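PDB 3QV2: 5-cytosine DNA methyltransferase from Entamoeba histolytica, which probably transfers a methyl group from S-adenosyl-L-methionine to carbon 5 of cytosine in DNA or tRNA. Local coordinates for residues S212-V225 with V260-F274. Residues are numbered along the deposited sequence; the frame is centred on the assembly and turned at random.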
loop_
_atom_site.group_PDB
_atom_site.type_symbol
_atom_site.label_atom_id
_atom_site.label_comp_id
_atom_site.label_asym_id
_atom_site.label_seq_id
_atom_site.Cartn_x
_atom_site.Cartn_y
_atom_site.Cartn_z
ATOM N N SER A 212 5.657 11.893 28.293
ATOM C CA SER A 212 4.814 12.883 28.955
ATOM C C SER A 212 5.014 14.293 28.405
ATOM O O SER A 212 4.053 15.044 28.240
ATOM C CB SER A 212 5.056 12.872 30.465
ATOM O OG SER A 212 4.650 11.638 31.030
ATOM N N ASP A 213 6.263 14.650 28.122
ATOM C CA ASP A 213 6.571 15.982 27.617
ATOM C C ASP A 213 5.908 16.224 26.265
ATOM O O ASP A 213 5.435 17.325 25.983
ATOM C CB ASP A 213 8.083 16.193 27.513
ATOM C CG ASP A 213 8.719 15.350 26.425
ATOM O OD1 ASP A 213 8.418 14.141 26.352
ATOM O OD2 ASP A 213 9.516 15.903 25.639
ATOM N N LEU A 214 5.879 15.189 25.432
ATOM C CA LEU A 214 5.246 15.281 24.123
ATOM C C LEU A 214 3.734 15.434 24.265
ATOM O O LEU A 214 3.106 16.194 23.526
ATOM C CB LEU A 214 5.578 14.047 23.283
ATOM C CG LEU A 214 4.980 14.005 21.876
ATOM C CD1 LEU A 214 5.285 15.293 21.122
ATOM C CD2 LEU A 214 5.482 12.787 21.109
ATOM N N ILE A 215 3.157 14.714 25.221
ATOM C CA ILE A 215 1.725 14.797 25.486
ATOM C C ILE A 215 1.322 16.209 25.895
ATOM O O ILE A 215 0.315 16.740 25.429
ATOM C CB ILE A 215 1.298 13.824 26.600
ATOM C CG1 ILE A 215 1.493 12.375 26.154
ATOM C CG2 ILE A 215 -0.151 14.063 26.989
ATOM C CD1 ILE A 215 1.025 11.358 27.174
ATOM N N LEU A 216 2.117 16.811 26.773
ATOM C CA LEU A 216 1.808 18.132 27.308
ATOM C C LEU A 216 1.973 19.233 26.266
ATOM O O LEU A 216 1.458 20.338 26.437
ATOM C CB LEU A 216 2.679 18.432 28.530
ATOM C CG LEU A 216 2.462 17.532 29.748
ATOM C CD1 LEU A 216 3.402 17.919 30.880
ATOM C CD2 LEU A 216 1.014 17.599 30.206
ATOM N N LYS A 217 2.685 18.933 25.185
ATOM C CA LYS A 217 2.946 19.938 24.160
ATOM C C LYS A 217 2.109 19.770 22.892
ATOM O O LYS A 217 1.725 20.759 22.268
ATOM C CB LYS A 217 4.438 19.991 23.815
ATOM C CG LYS A 217 5.299 20.602 24.907
ATOM C CD LYS A 217 6.678 20.971 24.386
ATOM C CE LYS A 217 7.476 21.742 25.428
ATOM N NZ LYS A 217 8.798 22.184 24.901
ATOM N N LYS A 218 1.824 18.527 22.513
ATOM C CA LYS A 218 1.054 18.272 21.297
ATOM C C LYS A 218 0.001 17.181 21.473
ATOM O O LYS A 218 -0.571 16.703 20.493
ATOM C CB LYS A 218 1.983 17.907 20.135
ATOM C CG LYS A 218 3.027 18.966 19.823
ATOM C CD LYS A 218 3.504 18.872 18.384
ATOM C CE LYS A 218 4.458 20.004 18.045
ATOM N NZ LYS A 218 4.670 20.123 16.576
ATOM N N GLY A 219 -0.256 16.796 22.717
ATOM C CA GLY A 219 -1.205 15.735 23.001
ATOM C C GLY A 219 -2.570 15.950 22.374
ATOM O O GLY A 219 -3.236 14.994 21.976
ATOM N N MET A 220 -2.984 17.209 22.281
ATOM C CA MET A 220 -4.302 17.552 21.753
ATOM C C MET A 220 -4.380 17.414 20.234
ATOM O O MET A 220 -5.465 17.461 19.655
ATOM C CB MET A 220 -4.691 18.971 22.175
ATOM C CG MET A 220 -4.872 19.141 23.675
ATOM S SD MET A 220 -6.290 18.223 24.306
ATOM C CE MET A 220 -7.636 19.088 23.500
ATOM N N LEU A 221 -3.231 17.243 19.591
ATOM C CA LEU A 221 -3.186 17.126 18.137
ATOM C C LEU A 221 -3.333 15.678 17.680
ATOM O O LEU A 221 -3.674 15.414 16.527
ATOM C CB LEU A 221 -1.888 17.722 17.589
ATOM C CG LEU A 221 -1.649 19.197 17.916
ATOM C CD1 LEU A 221 -0.320 19.671 17.350
ATOM C CD2 LEU A 221 -2.794 20.053 17.396
ATOM N N PHE A 222 -3.074 14.743 18.587
ATOM C CA PHE A 222 -3.193 13.324 18.277
ATOM C C PHE A 222 -4.634 12.925 17.985
ATOM O O PHE A 222 -5.567 13.431 18.607
ATOM C CB PHE A 222 -2.676 12.474 19.440
ATOM C CG PHE A 222 -1.180 12.350 19.490
ATOM C CD1 PHE A 222 -0.503 11.591 18.550
ATOM C CD2 PHE A 222 -0.453 12.969 20.493
ATOM C CE1 PHE A 222 0.873 11.466 18.597
ATOM C CE2 PHE A 222 0.923 12.848 20.547
ATOM C CZ PHE A 222 1.586 12.095 19.597
ATOM N N ASP A 223 -4.809 12.015 17.033
ATOM C CA ASP A 223 -6.084 11.331 16.873
ATOM C C ASP A 223 -6.018 10.071 17.723
ATOM O O ASP A 223 -5.236 9.163 17.440
ATOM C CB ASP A 223 -6.340 10.977 15.409
ATOM C CG ASP A 223 -7.664 10.267 15.207
ATOM O OD1 ASP A 223 -8.669 10.951 14.919
ATOM O OD2 ASP A 223 -7.702 9.027 15.346
ATOM N N ILE A 224 -6.828 10.021 18.775
ATOM C CA ILE A 224 -6.744 8.935 19.746
ATOM C C ILE A 224 -7.919 7.968 19.637
ATOM O O ILE A 224 -9.068 8.385 19.484
ATOM C CB ILE A 224 -6.659 9.477 21.185
ATOM C CG1 ILE A 224 -5.570 10.547 21.286
ATOM C CG2 ILE A 224 -6.397 8.349 22.168
ATOM C CD1 ILE A 224 -5.409 11.123 22.675
ATOM N N VAL A 225 -7.620 6.675 19.721
ATOM C CA VAL A 225 -8.642 5.640 19.620
ATOM C C VAL A 225 -8.499 4.582 20.710
ATOM O O VAL A 225 -7.407 4.347 21.228
ATOM C CB VAL A 225 -8.595 4.940 18.249
ATOM C CG1 VAL A 225 -8.919 5.924 17.138
ATOM C CG2 VAL A 225 -7.232 4.306 18.024
ATOM N N VAL A 260 -10.933 15.051 25.668
ATOM C CA VAL A 260 -10.633 15.924 26.796
ATOM C C VAL A 260 -10.494 17.372 26.336
ATOM O O VAL A 260 -10.563 17.661 25.141
ATOM C CB VAL A 260 -9.342 15.495 27.514
ATOM C CG1 VAL A 260 -9.486 14.084 28.057
ATOM C CG2 VAL A 260 -8.156 15.588 26.569
ATOM N N LYS A 261 -10.298 18.276 27.289
ATOM C CA LYS A 261 -10.189 19.698 26.981
ATOM C C LYS A 261 -8.751 20.188 27.100
ATOM O O LYS A 261 -8.347 21.126 26.411
ATOM C CB LYS A 261 -11.085 20.509 27.916
ATOM C CG LYS A 261 -12.522 20.026 27.985
ATOM C CD LYS A 261 -13.161 20.451 29.296
ATOM C CE LYS A 261 -12.411 19.848 30.478
ATOM N NZ LYS A 261 -12.856 20.402 31.787
ATOM N N LYS A 262 -7.985 19.557 27.983
ATOM C CA LYS A 262 -6.599 19.950 28.216
ATOM C C LYS A 262 -5.654 18.798 27.899
ATOM O O LYS A 262 -6.019 17.630 28.034
ATOM C CB LYS A 262 -6.409 20.393 29.667
ATOM C CG LYS A 262 -7.388 21.460 30.126
ATOM C CD LYS A 262 -7.356 21.601 31.637
ATOM C CE LYS A 262 -7.633 20.265 32.308
ATOM N NZ LYS A 262 -7.411 20.311 33.778
ATOM N N ALA A 263 -4.440 19.131 27.473
ATOM C CA ALA A 263 -3.444 18.119 27.146
ATOM C C ALA A 263 -3.066 17.311 28.380
ATOM O O ALA A 263 -2.858 16.100 28.301
ATOM C CB ALA A 263 -2.208 18.764 26.530
ATOM N N GLU A 264 -2.990 17.983 29.524
ATOM C CA GLU A 264 -2.585 17.331 30.766
ATOM C C GLU A 264 -3.554 16.227 31.175
ATOM O O GLU A 264 -3.206 15.340 31.952
ATOM C CB GLU A 264 -2.444 18.351 31.898
ATOM C CG GLU A 264 -3.745 19.011 32.320
ATOM C CD GLU A 264 -3.604 19.780 33.620
ATOM O OE1 GLU A 264 -4.614 20.335 34.101
ATOM O OE2 GLU A 264 -2.481 19.822 34.164
ATOM N N ASP A 265 -4.772 16.289 30.645
ATOM C CA ASP A 265 -5.786 15.285 30.943
ATOM C C ASP A 265 -5.462 13.948 30.284
ATOM O O ASP A 265 -6.049 12.921 30.624
ATOM C CB ASP A 265 -7.167 15.769 30.499
ATOM C CG ASP A 265 -7.665 16.937 31.325
ATOM O OD1 ASP A 265 -7.223 17.074 32.487
ATOM O OD2 ASP A 265 -8.500 17.714 30.817
ATOM N N LEU A 266 -4.522 13.967 29.344
ATOM C CA LEU A 266 -4.126 12.758 28.630
ATOM C C LEU A 266 -2.987 12.033 29.346
ATOM O O LEU A 266 -2.691 10.878 29.047
ATOM C CB LEU A 266 -3.706 13.100 27.197
ATOM C CG LEU A 266 -4.758 13.735 26.281
ATOM C CD1 LEU A 266 -4.132 14.189 24.970
ATOM C CD2 LEU A 266 -5.902 12.773 26.022
ATOM N N LEU A 267 -2.358 12.721 30.296
ATOM C CA LEU A 267 -1.191 12.193 31.001
ATOM C C LEU A 267 -1.365 10.775 31.553
ATOM O O LEU A 267 -0.437 9.968 31.502
ATOM C CB LEU A 267 -0.759 13.148 32.120
ATOM C CG LEU A 267 0.051 14.369 31.685
ATOM C CD1 LEU A 267 0.318 15.297 32.865
ATOM C CD2 LEU A 267 1.357 13.937 31.028
ATOM N N ASN A 268 -2.548 10.477 32.083
ATOM C CA ASN A 268 -2.801 9.177 32.704
ATOM C C ASN A 268 -3.829 8.329 31.964
ATOM O O ASN A 268 -4.843 7.925 32.533
ATOM C CB ASN A 268 -3.228 9.348 34.164
ATOM C CG ASN A 268 -2.080 9.766 35.064
ATOM O OD1 ASN A 268 -1.872 10.953 35.314
ATOM N ND2 ASN A 268 -1.330 8.787 35.559
ATOM N N LYS A 269 -3.563 8.062 30.691
ATOM C CA LYS A 269 -4.422 7.193 29.899
ATOM C C LYS A 269 -3.563 6.172 29.163
ATOM O O LYS A 269 -4.019 5.510 28.229
ATOM C CB LYS A 269 -5.265 8.013 28.920
ATOM C CG LYS A 269 -6.010 9.167 29.580
ATOM C CD LYS A 269 -6.907 9.913 28.603
ATOM C CE LYS A 269 -8.190 9.146 28.319
ATOM N NZ LYS A 269 -9.226 10.008 27.683
ATOM N N ASN A 270 -2.310 6.060 29.597
ATOM C CA ASN A 270 -1.374 5.076 29.059
ATOM C C ASN A 270 -1.293 5.065 27.535
ATOM O O ASN A 270 -1.198 4.003 26.920
ATOM C CB ASN A 270 -1.716 3.680 29.580
ATOM C CG ASN A 270 -1.566 3.567 31.085
ATOM O OD1 ASN A 270 -2.412 4.046 31.841
ATOM N ND2 ASN A 270 -0.489 2.930 31.527
ATOM N N LEU A 271 -1.319 6.248 26.930
ATOM C CA LEU A 271 -1.268 6.370 25.478
ATOM C C LEU A 271 0.039 5.819 24.917
ATOM O O LEU A 271 1.100 5.986 25.518
ATOM C CB LEU A 271 -1.442 7.831 25.058
ATOM C CG LEU A 271 -2.723 8.518 25.531
ATOM C CD1 LEU A 271 -2.770 9.960 25.053
ATOM C CD2 LEU A 271 -3.949 7.748 25.062
ATOM N N ARG A 272 -0.042 5.160 23.765
ATOM C CA ARG A 272 1.141 4.628 23.098
ATOM C C ARG A 272 0.936 4.595 21.591
ATOM O O ARG A 272 -0.198 4.566 21.112
ATOM C CB ARG A 272 1.456 3.215 23.596
ATOM C CG ARG A 272 0.434 2.165 23.187
ATOM C CD ARG A 272 0.937 0.758 23.475
ATOM N NE ARG A 272 -0.087 -0.252 23.224
ATOM C CZ ARG A 272 -0.253 -0.881 22.063
ATOM N NH1 ARG A 272 0.541 -0.605 21.038
ATOM N NH2 ARG A 272 -1.213 -1.784 21.929
ATOM N N TYR A 273 2.035 4.603 20.845
ATOM C CA TYR A 273 1.962 4.400 19.407
ATOM C C TYR A 273 1.639 2.941 19.141
ATOM O O TYR A 273 1.942 2.072 19.959
ATOM C CB TYR A 273 3.293 4.739 18.732
ATOM C CG TYR A 273 3.801 6.139 18.989
ATOM C CD1 TYR A 273 3.232 7.234 18.354
ATOM C CD2 TYR A 273 4.865 6.362 19.851
ATOM C CE1 TYR A 273 3.701 8.516 18.582
ATOM C CE2 TYR A 273 5.342 7.635 20.086
ATOM C CZ TYR A 273 4.756 8.708 19.449
ATOM O OH TYR A 273 5.233 9.976 19.685
ATOM N N PHE A 274 1.015 2.671 18.002
ATOM C CA PHE A 274 0.872 1.299 17.544
ATOM C C PHE A 274 2.249 0.794 17.133
ATOM O O PHE A 274 3.047 1.544 16.570
ATOM C CB PHE A 274 -0.094 1.216 16.364
ATOM C CG PHE A 274 -1.530 1.479 16.731
ATOM C CD1 PHE A 274 -2.310 0.475 17.283
ATOM C CD2 PHE A 274 -2.103 2.721 16.513
ATOM C CE1 PHE A 274 -3.632 0.706 17.618
ATOM C CE2 PHE A 274 -3.426 2.960 16.844
ATOM C CZ PHE A 274 -4.191 1.950 17.398
HETATM O O HOH W 1 2.293 10.248 31.493
#
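Ile215 and Leu266 form the apolar centre of this contact, where helix 212-218 lies against the short helical turn of 263-267. Branch CG2 of Ile215, anti to its backbone N while CG1 lies beside it (chi1 -65°), packs on Leu266 CB at 3.7 Å. Further out, Leu216 and Leu267 meet at roughly a right angle, with CD2 of Leu216 3.6 Å from Leu267 CD1 and also against the CA of Glu264. The backbones come close where the residues are small: Ala263 CB sits 3.4 Å from Ile215 O, and at Gly219 the carbonyl O is 3.2 Å from Leu266 CD1.

Met220 borders this packing with a hooked side chain, bent at both chi2 (-67°) and chi3 (-66°). Its CG and sulfur lie along the backbone at Lys262 and Ala263, and its CE ends beside the carbonyl oxygens of Val260 and Lys261.

Beyond the helix, Ile224 CD1 reaches Leu266 CD2 tip to tip and lies 3.7 Å from CD1 of Leu271, whose side chain crosses it. Aromatic residues continue the contact: Tyr273 brings its OH to Leu214 CD2 and its CE1 to Phe222 CE1, while Val225 CG2 touches the edge of the Phe274 ring at CZ, 3.9 Å away.

The polar link is a water that donates to Leu267 O (2.7 Å) and is also hydrogen-bonded to Ser212 OG. On the outer side of 260-274, Lys262 NZ forms salt bridges with Glu264 and Asp265.

Strand 224-226 pairs in parallel with 249-251, and Leu271 also touches Cys251. The partly buried apolar packing joins a helix, a short strand and a loop in what is probably the smaller, target-recognition domain of this C5-methyltransferase, away from the S-adenosyl-L-homocysteine pocket.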